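Local coordinates for UPF0141 protein yjdB (Campylobacter jejuni subsp. jejuni HB93-13, PDB 4TN0) that probably transfers phosphoethanolamine to its targets through a zinc-containing periplasmic domain and is required for polymyxin resistance and motility, at residues V295-P298 with E299-L302; L274-S277 with Q278-F282; H239-Y243 with A244-S248. All coordinates share one frame; numbering follows the deposited sequence.

In the fold
Interaction 3 comes first along the chain, then interaction 2, then interaction 1. Interactions 1 and 2 are neighbours, with centres 10 Å apart. They touch through a probable hydrogen bond from Asn280 ND2 to Tyr300 O (3.0 Å), and Leu302 packs on Leu276. Interaction 3 lies 18 Å from interaction 2, centre to centre, and 27 Å from interaction 1, touching neither. The zinc ion is held by Glu26, phosphorylated Thr65, Asp226 and His227. In interaction 2, the side chain of Gln278 is about 9 Å from the bound zinc ion. In interaction 3, the side chain of Tyr243 is about 12 Å from the zinc ion, and His239 hydrogen-bonds the phosphate of modified residue 65.

Interaction 1: V295-P298 with E299-L302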
loop_
_atom_site.group_PDB
_atom_site.type_symbol
_atom_site.label_atom_id
_atom_site.label_comp_id
_atom_site.label_asym_id
_atom_site.label_seq_id
_atom_site.Cartn_x
_atom_site.Cartn_y
_atom_site.Cartn_z
ATOM N N VAL A 295 -19.856 -12.088 1.205
ATOM C CA VAL A 295 -19.089 -11.180 2.058
ATOM C C VAL A 295 -18.542 -10.014 1.242
ATOM O O VAL A 295 -18.040 -9.029 1.806
ATOM C CB VAL A 295 -17.936 -11.884 2.772
ATOM C CG1 VAL A 295 -18.454 -13.035 3.612
ATOM C CG2 VAL A 295 -16.890 -12.341 1.775
ATOM N N TYR A 296 -18.646 -10.123 -0.082
ATOM C CA TYR A 296 -18.288 -9.020 -0.957
ATOM C C TYR A 296 -19.293 -7.871 -0.812
ATOM O O TYR A 296 -20.504 -8.052 -0.992
ATOM C CB TYR A 296 -18.210 -9.496 -2.408
ATOM C CG TYR A 296 -18.078 -8.368 -3.404
ATOM C CD1 TYR A 296 -16.865 -7.699 -3.568
ATOM C CD2 TYR A 296 -19.154 -7.981 -4.194
ATOM C CE1 TYR A 296 -16.735 -6.667 -4.476
ATOM C CE2 TYR A 296 -19.034 -6.948 -5.109
ATOM C CZ TYR A 296 -17.823 -6.294 -5.244
ATOM O OH TYR A 296 -17.700 -5.268 -6.153
ATOM N N GLU A 297 -18.800 -6.688 -0.473
ATOM C CA GLU A 297 -19.670 -5.528 -0.319
ATOM C C GLU A 297 -19.357 -4.533 -1.410
ATOM O O GLU A 297 -18.363 -3.826 -1.339
ATOM C CB GLU A 297 -19.499 -4.877 1.050
ATOM C CG GLU A 297 -19.942 -5.709 2.227
ATOM C CD GLU A 297 -19.563 -5.059 3.533
ATOM O OE1 GLU A 297 -18.384 -4.659 3.660
ATOM O OE2 GLU A 297 -20.434 -4.922 4.420
ATOM N N PRO A 298 -20.239 -4.440 -2.407
ATOM C CA PRO A 298 -19.995 -3.624 -3.602
ATOM C C PRO A 298 -19.840 -2.151 -3.269
ATOM O O PRO A 298 -19.285 -1.384 -4.051
ATOM C CB PRO A 298 -21.247 -3.853 -4.449
ATOM C CG PRO A 298 -22.295 -4.303 -3.467
ATOM C CD PRO A 298 -21.567 -5.080 -2.424
ATOM N N GLU A 299 -20.321 -1.761 -2.100
ATOM C CA GLU A 299 -20.286 -0.364 -1.713
ATOM C C GLU A 299 -19.008 -0.048 -0.950
ATOM O O GLU A 299 -18.905 0.986 -0.279
ATOM C CB GLU A 299 -21.511 -0.052 -0.877
ATOM C CG GLU A 299 -22.603 -1.057 -1.116
ATOM C CD GLU A 299 -23.962 -0.557 -0.691
ATOM O OE1 GLU A 299 -24.019 0.321 0.205
ATOM O OE2 GLU A 299 -24.969 -1.039 -1.269
ATOM N N TYR A 300 -18.039 -0.954 -1.077
ATOM C CA TYR A 300 -16.712 -0.790 -0.507
ATOM C C TYR A 300 -15.595 -1.084 -1.520
ATOM O O TYR A 300 -14.407 -0.957 -1.196
ATOM C CB TYR A 300 -16.558 -1.692 0.719
ATOM C CG TYR A 300 -16.957 -1.029 2.016
ATOM C CD1 TYR A 300 -18.004 -1.528 2.782
ATOM C CD2 TYR A 300 -16.290 0.108 2.473
ATOM C CE1 TYR A 300 -18.367 -0.921 3.968
ATOM C CE2 TYR A 300 -16.647 0.719 3.654
ATOM C CZ TYR A 300 -17.681 0.201 4.402
ATOM O OH TYR A 300 -18.037 0.815 5.579
ATOM N N ASP A 301 -15.973 -1.482 -2.735
ATOM C CA ASP A 301 -15.013 -1.737 -3.810
ATOM C C ASP A 301 -14.672 -0.409 -4.496
ATOM O O ASP A 301 -15.548 0.240 -5.061
ATOM C CB ASP A 301 -15.594 -2.750 -4.800
ATOM C CG ASP A 301 -14.578 -3.262 -5.818
ATOM O OD1 ASP A 301 -14.820 -4.367 -6.349
ATOM O OD2 ASP A 301 -13.554 -2.592 -6.097
ATOM N N LEU A 302 -13.406 0.006 -4.419
ATOM C CA LEU A 302 -12.980 1.295 -4.965
ATOM C C LEU A 302 -13.203 1.384 -6.471
ATOM O O LEU A 302 -13.447 2.465 -7.005
ATOM C CB LEU A 302 -11.507 1.563 -4.638
ATOM C CG LEU A 302 -11.082 1.583 -3.163
ATOM C CD1 LEU A 302 -9.550 1.652 -3.067
ATOM C CD2 LEU A 302 -11.741 2.727 -2.385
#
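Tyr296 and Asp301 meet across a type I beta turn whose four residues are Glu297 to Tyr300. The turn is closed by Tyr300 N, which hydrogen-bonds to Glu297 O at 2.9 Å. Pro298 and Glu299 fill its two central positions. The side-chain bond spans a wider loop: Tyr296 OH donates to Asp301 OD1 at 3.0 Å. It reaches OD1 on the anti side, somewhat out of the carboxylate plane. The carboxylate stands nearly perpendicular to the ring (86°), and OD1 sits at the ring edge, near CE1. Tyr296 holds CG anti to its backbone N (chi1 170°), which carries the hydroxyl to Asp301. Pro298 N lies over one face of the Tyr296 ring, 3.9 Å above the plane and offset toward the rim. On the Tyr300 side, the Glu297 and Tyr300 side chains run alongside each other, pointing the same way. Their carboxylate and ring planes are 30° apart. The charge of Glu297 is taken up elsewhere, by a salt bridge from OE1 to Lys77. Further out, Ser283 of helix 281-288 bonds Glu297 N, which ties the turn to that helix. Asp301 OD2 bonds Leu303 N. Glu297 OE1 comes within 3.3 Å of Tyr300 CD1.

Interaction 2: L274-S277 with Q278-F282; sequences LKLS and QDNLF
Asn280 reaches back over Ser277 and Leu276, and its side chain can be followed atom by atom. Asn280 CB lies 3.3 Å from Ser277 O. Asn280 CG is close to Leu276 CD2. At the tip the amide divides. Asn280 OD1 accepts a hydrogen bond from Ser277 N at 3.0 Å, with the donor tilted 16° from the carbonyl plane. Asn280 ND2 passes Leu276 CD2 at 3.6 Å and bonds Tyr300 O of the later loop. With chi1 at -67°, CG lies beside Asn280's own N, and the amide folds back toward the strand. The Leu276 and Asn280 side chains cross at about a right angle. This is where strand 276-277, the edge strand of the central sheet of an alkaline phosphatase-like fold, turns into helix 281-288. The chain bends through a beta turn with helical, type III-like angles, with Asn280 N bonded to Ser277 O at 3.1 Å. An ST turn overlaps it: Ser277 OG accepts from Asp279 N at 3.2 Å. Ser277 OG is also met by a weak bond from Asn310 ND2. Asp279 OD1 bonds Arg78 N. Gln278 turns away from the strand, with OE1 on Cys61 N and NE2 on the carbonyl of the zinc ligand Asp226.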
loop_
_atom_site.group_PDB
_atom_site.type_symbol
_atom_site.label_atom_id
_atom_site.label_comp_id
_atom_site.label_asym_id
_atom_site.label_seq_id
_atom_site.Cartn_x
_atom_site.Cartn_y
_atom_site.Cartn_z
ATOM N N LEU A 274 -13.360 10.924 -1.789
ATOM C CA LEU A 274 -14.285 10.337 -0.811
ATOM C C LEU A 274 -13.580 9.843 0.441
ATOM O O LEU A 274 -12.472 9.309 0.352
ATOM C CB LEU A 274 -15.050 9.166 -1.441
ATOM C CG LEU A 274 -16.041 9.413 -2.580
ATOM C CD1 LEU A 274 -16.197 8.136 -3.371
ATOM C CD2 LEU A 274 -17.381 9.867 -2.042
ATOM N N LYS A 275 -14.230 9.981 1.596
ATOM C CA LYS A 275 -13.697 9.437 2.845
ATOM C C LYS A 275 -13.629 7.900 2.777
ATOM O O LYS A 275 -14.610 7.190 3.044
ATOM C CB LYS A 275 -14.534 9.907 4.038
ATOM C CG LYS A 275 -14.108 9.369 5.406
ATOM C CD LYS A 275 -14.913 10.026 6.531
ATOM C CE LYS A 275 -14.356 9.726 7.925
ATOM N NZ LYS A 275 -15.031 8.566 8.595
ATOM N N LEU A 276 -12.452 7.400 2.414
ATOM C CA LEU A 276 -12.210 5.969 2.307
ATOM C C LEU A 276 -11.114 5.576 3.290
ATOM O O LEU A 276 -10.661 6.412 4.068
ATOM C CB LEU A 276 -11.837 5.606 0.875
ATOM C CG LEU A 276 -12.908 6.022 -0.124
ATOM C CD1 LEU A 276 -12.307 6.290 -1.490
ATOM C CD2 LEU A 276 -13.939 4.908 -0.206
ATOM N N SER A 277 -10.704 4.307 3.262
ATOM C CA SER A 277 -9.783 3.784 4.261
ATOM C C SER A 277 -9.313 2.371 3.950
ATOM O O SER A 277 -9.689 1.797 2.958
ATOM C CB SER A 277 -10.444 3.795 5.635
ATOM O OG SER A 277 -11.447 2.801 5.697
ATOM N N GLN A 278 -8.477 1.818 4.816
ATOM C CA GLN A 278 -8.025 0.447 4.653
ATOM C C GLN A 278 -9.192 -0.539 4.738
ATOM O O GLN A 278 -9.102 -1.669 4.236
ATOM C CB GLN A 278 -6.952 0.116 5.695
ATOM C CG GLN A 278 -5.551 0.518 5.219
ATOM C CD GLN A 278 -4.538 0.699 6.341
ATOM O OE1 GLN A 278 -4.797 0.371 7.499
ATOM N NE2 GLN A 278 -3.378 1.257 5.999
ATOM N N ASP A 279 -10.290 -0.110 5.354
ATOM C CA ASP A 279 -11.518 -0.914 5.382
ATOM C C ASP A 279 -11.911 -1.387 3.961
ATOM O O ASP A 279 -12.363 -2.508 3.768
ATOM C CB ASP A 279 -12.665 -0.112 6.008
ATOM C CG ASP A 279 -12.550 0.008 7.527
ATOM O OD1 ASP A 279 -11.672 -0.657 8.120
ATOM O OD2 ASP A 279 -13.364 0.755 8.127
ATOM N N ASN A 280 -11.695 -0.513 2.983
ATOM C CA ASN A 280 -12.024 -0.748 1.594
ATOM C C ASN A 280 -11.161 -1.780 0.879
ATOM O O ASN A 280 -11.485 -2.148 -0.245
ATOM C CB ASN A 280 -11.922 0.564 0.810
ATOM C CG ASN A 280 -12.962 1.573 1.221
ATOM O OD1 ASN A 280 -12.705 2.448 2.046
ATOM N ND2 ASN A 280 -14.152 1.461 0.645
ATOM N N LEU A 281 -10.074 -2.256 1.489
ATOM C CA LEU A 281 -9.139 -3.063 0.700
ATOM C C LEU A 281 -9.727 -4.447 0.459
ATOM O O LEU A 281 -9.561 -5.029 -0.618
ATOM C CB LEU A 281 -7.755 -3.194 1.381
ATOM C CG LEU A 281 -6.774 -4.031 0.527
ATOM C CD1 LEU A 281 -6.503 -3.382 -0.823
ATOM C CD2 LEU A 281 -5.436 -4.400 1.201
ATOM N N PHE A 282 -10.490 -4.937 1.425
ATOM C CA PHE A 282 -11.016 -6.289 1.332
ATOM C C PHE A 282 -11.911 -6.472 0.100
ATOM O O PHE A 282 -11.639 -7.338 -0.734
ATOM C CB PHE A 282 -11.789 -6.654 2.599
ATOM C CG PHE A 282 -12.278 -8.071 2.614
ATOM C CD1 PHE A 282 -11.412 -9.111 2.914
ATOM C CD2 PHE A 282 -13.591 -8.372 2.278
ATOM C CE1 PHE A 282 -11.857 -10.420 2.919
ATOM C CE2 PHE A 282 -14.042 -9.682 2.273
ATOM C CZ PHE A 282 -13.173 -10.707 2.590
#

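Interaction 3: H239-Y243 with A244-S248; sequences HGMPY and AIAPS
Met241 packs against Ile245, Ala246 and Pro247 across two overlapping beta turns, 242-245 with helical angles at its centre and 243-246 of type I. These turns fold the loop between strand 237-238 and helix 248-251. Each has its own backbone bond: Ile245 N to Pro242 O (3.0 Å) and Ala246 N to Tyr243 O (3.1 Å). The tighter part is the apolar patch formed by Met241, Ile245, Ala246 and Pro247. Met241 CG is anti to the backbone N (chi1 -178°), which brings it against Ile245. Met241 CG meets Ile245 CG1 at 3.8 Å, and the two side chains cross at about a right angle. Ala246 CB is 3.5 Å from both Pro242 O and Tyr243 O. Beyond the loop, Met241 O bonds Thr63 OG1, and Tyr243 OH bonds Ser60 O. These bonds join the loop to residues close in sequence to modified residue 65, whose phosphate His239 NE2 contacts. The other side is looser. Pro242 and Ala244 are exposed there. Ile245 belongs to the patch although it is itself exposed; its CG1 comes no nearer to Pro242 CB than 4.3 Å. At the far end of the patch, Met241 SD rests 3.7 Å from Pro247 CD.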
loop_
_atom_site.group_PDB
_atom_site.type_symbol
_atom_site.label_atom_id
_atom_site.label_comp_id
_atom_site.label_asym_id
_atom_site.label_seq_id
_atom_site.Cartn_x
_atom_site.Cartn_y
_atom_site.Cartn_z
ATOM N N HIS A 239 5.502 6.363 15.449
ATOM C CA HIS A 239 4.070 6.179 15.314
ATOM C C HIS A 239 3.517 5.357 16.448
ATOM O O HIS A 239 4.054 5.384 17.549
ATOM C CB HIS A 239 3.731 5.533 13.972
ATOM C CG HIS A 239 4.564 4.328 13.653
ATOM N ND1 HIS A 239 5.799 4.413 13.039
ATOM C CD2 HIS A 239 4.333 3.006 13.862
ATOM C CE1 HIS A 239 6.289 3.195 12.882
ATOM N NE2 HIS A 239 5.423 2.325 13.370
ATOM N N GLY A 240 2.429 4.642 16.182
ATOM C CA GLY A 240 1.856 3.758 17.166
ATOM C C GLY A 240 1.103 4.419 18.313
ATOM O O GLY A 240 0.831 3.753 19.312
ATOM N N MET A 241 0.778 5.709 18.195
ATOM C CA MET A 241 -0.030 6.385 19.229
ATOM C C MET A 241 -1.466 5.815 19.187
ATOM O O MET A 241 -1.985 5.531 18.105
ATOM C CB MET A 241 -0.020 7.907 19.006
ATOM C CG MET A 241 -0.800 8.722 20.045
ATOM S SD MET A 241 -0.617 10.528 19.941
ATOM C CE MET A 241 1.031 10.768 20.602
ATOM N N PRO A 242 -2.109 5.610 20.350
ATOM C CA PRO A 242 -3.475 5.031 20.278
ATOM C C PRO A 242 -4.388 5.782 19.290
ATOM O O PRO A 242 -4.413 7.012 19.258
ATOM C CB PRO A 242 -3.977 5.134 21.713
ATOM C CG PRO A 242 -2.667 5.024 22.553
ATOM C CD PRO A 242 -1.626 5.765 21.735
ATOM N N TYR A 243 -5.060 5.028 18.436
ATOM C CA TYR A 243 -5.741 5.589 17.286
ATOM C C TYR A 243 -6.633 6.761 17.605
ATOM O O TYR A 243 -6.601 7.765 16.900
ATOM C CB TYR A 243 -6.571 4.489 16.607
ATOM C CG TYR A 243 -7.004 4.835 15.195
ATOM C CD1 TYR A 243 -8.184 5.531 14.943
ATOM C CD2 TYR A 243 -6.184 4.529 14.120
ATOM C CE1 TYR A 243 -8.556 5.854 13.639
ATOM C CE2 TYR A 243 -6.539 4.846 12.839
ATOM C CZ TYR A 243 -7.711 5.514 12.593
ATOM O OH TYR A 243 -8.018 5.811 11.280
ATOM N N ALA A 244 -7.423 6.630 18.674
ATOM C CA ALA A 244 -8.436 7.620 19.010
ATOM C C ALA A 244 -7.817 8.996 19.369
ATOM O O ALA A 244 -8.450 10.041 19.175
ATOM C CB ALA A 244 -9.329 7.098 20.146
ATOM N N ILE A 245 -6.582 9.016 19.858
ATOM C CA ILE A 245 -6.008 10.303 20.190
ATOM C C ILE A 245 -4.922 10.681 19.205
ATOM O O ILE A 245 -4.332 11.742 19.328
ATOM C CB ILE A 245 -5.402 10.349 21.598
ATOM C CG1 ILE A 245 -4.147 9.471 21.666
ATOM C CG2 ILE A 245 -6.398 9.933 22.625
ATOM C CD1 ILE A 245 -3.380 9.573 22.989
ATOM N N ALA A 246 -4.669 9.824 18.216
ATOM C CA ALA A 246 -3.546 10.038 17.304
ATOM C C ALA A 246 -3.779 11.242 16.399
ATOM O O ALA A 246 -4.895 11.480 15.966
ATOM C CB ALA A 246 -3.304 8.773 16.448
ATOM N N PRO A 247 -2.713 11.997 16.089
ATOM C CA PRO A 247 -2.830 13.063 15.086
ATOM C C PRO A 247 -3.046 12.474 13.688
ATOM O O PRO A 247 -2.650 11.321 13.413
ATOM C CB PRO A 247 -1.469 13.771 15.159
ATOM C CG PRO A 247 -0.536 12.714 15.640
ATOM C CD PRO A 247 -1.329 11.829 16.566
ATOM N N SER A 248 -3.641 13.256 12.794
ATOM C CA SER A 248 -3.884 12.765 11.441
ATOM C C SER A 248 -2.575 12.374 10.715
ATOM O O SER A 248 -2.620 11.616 9.749
ATOM C CB SER A 248 -4.663 13.796 10.627
ATOM O OG SER A 248 -3.930 14.992 10.494
#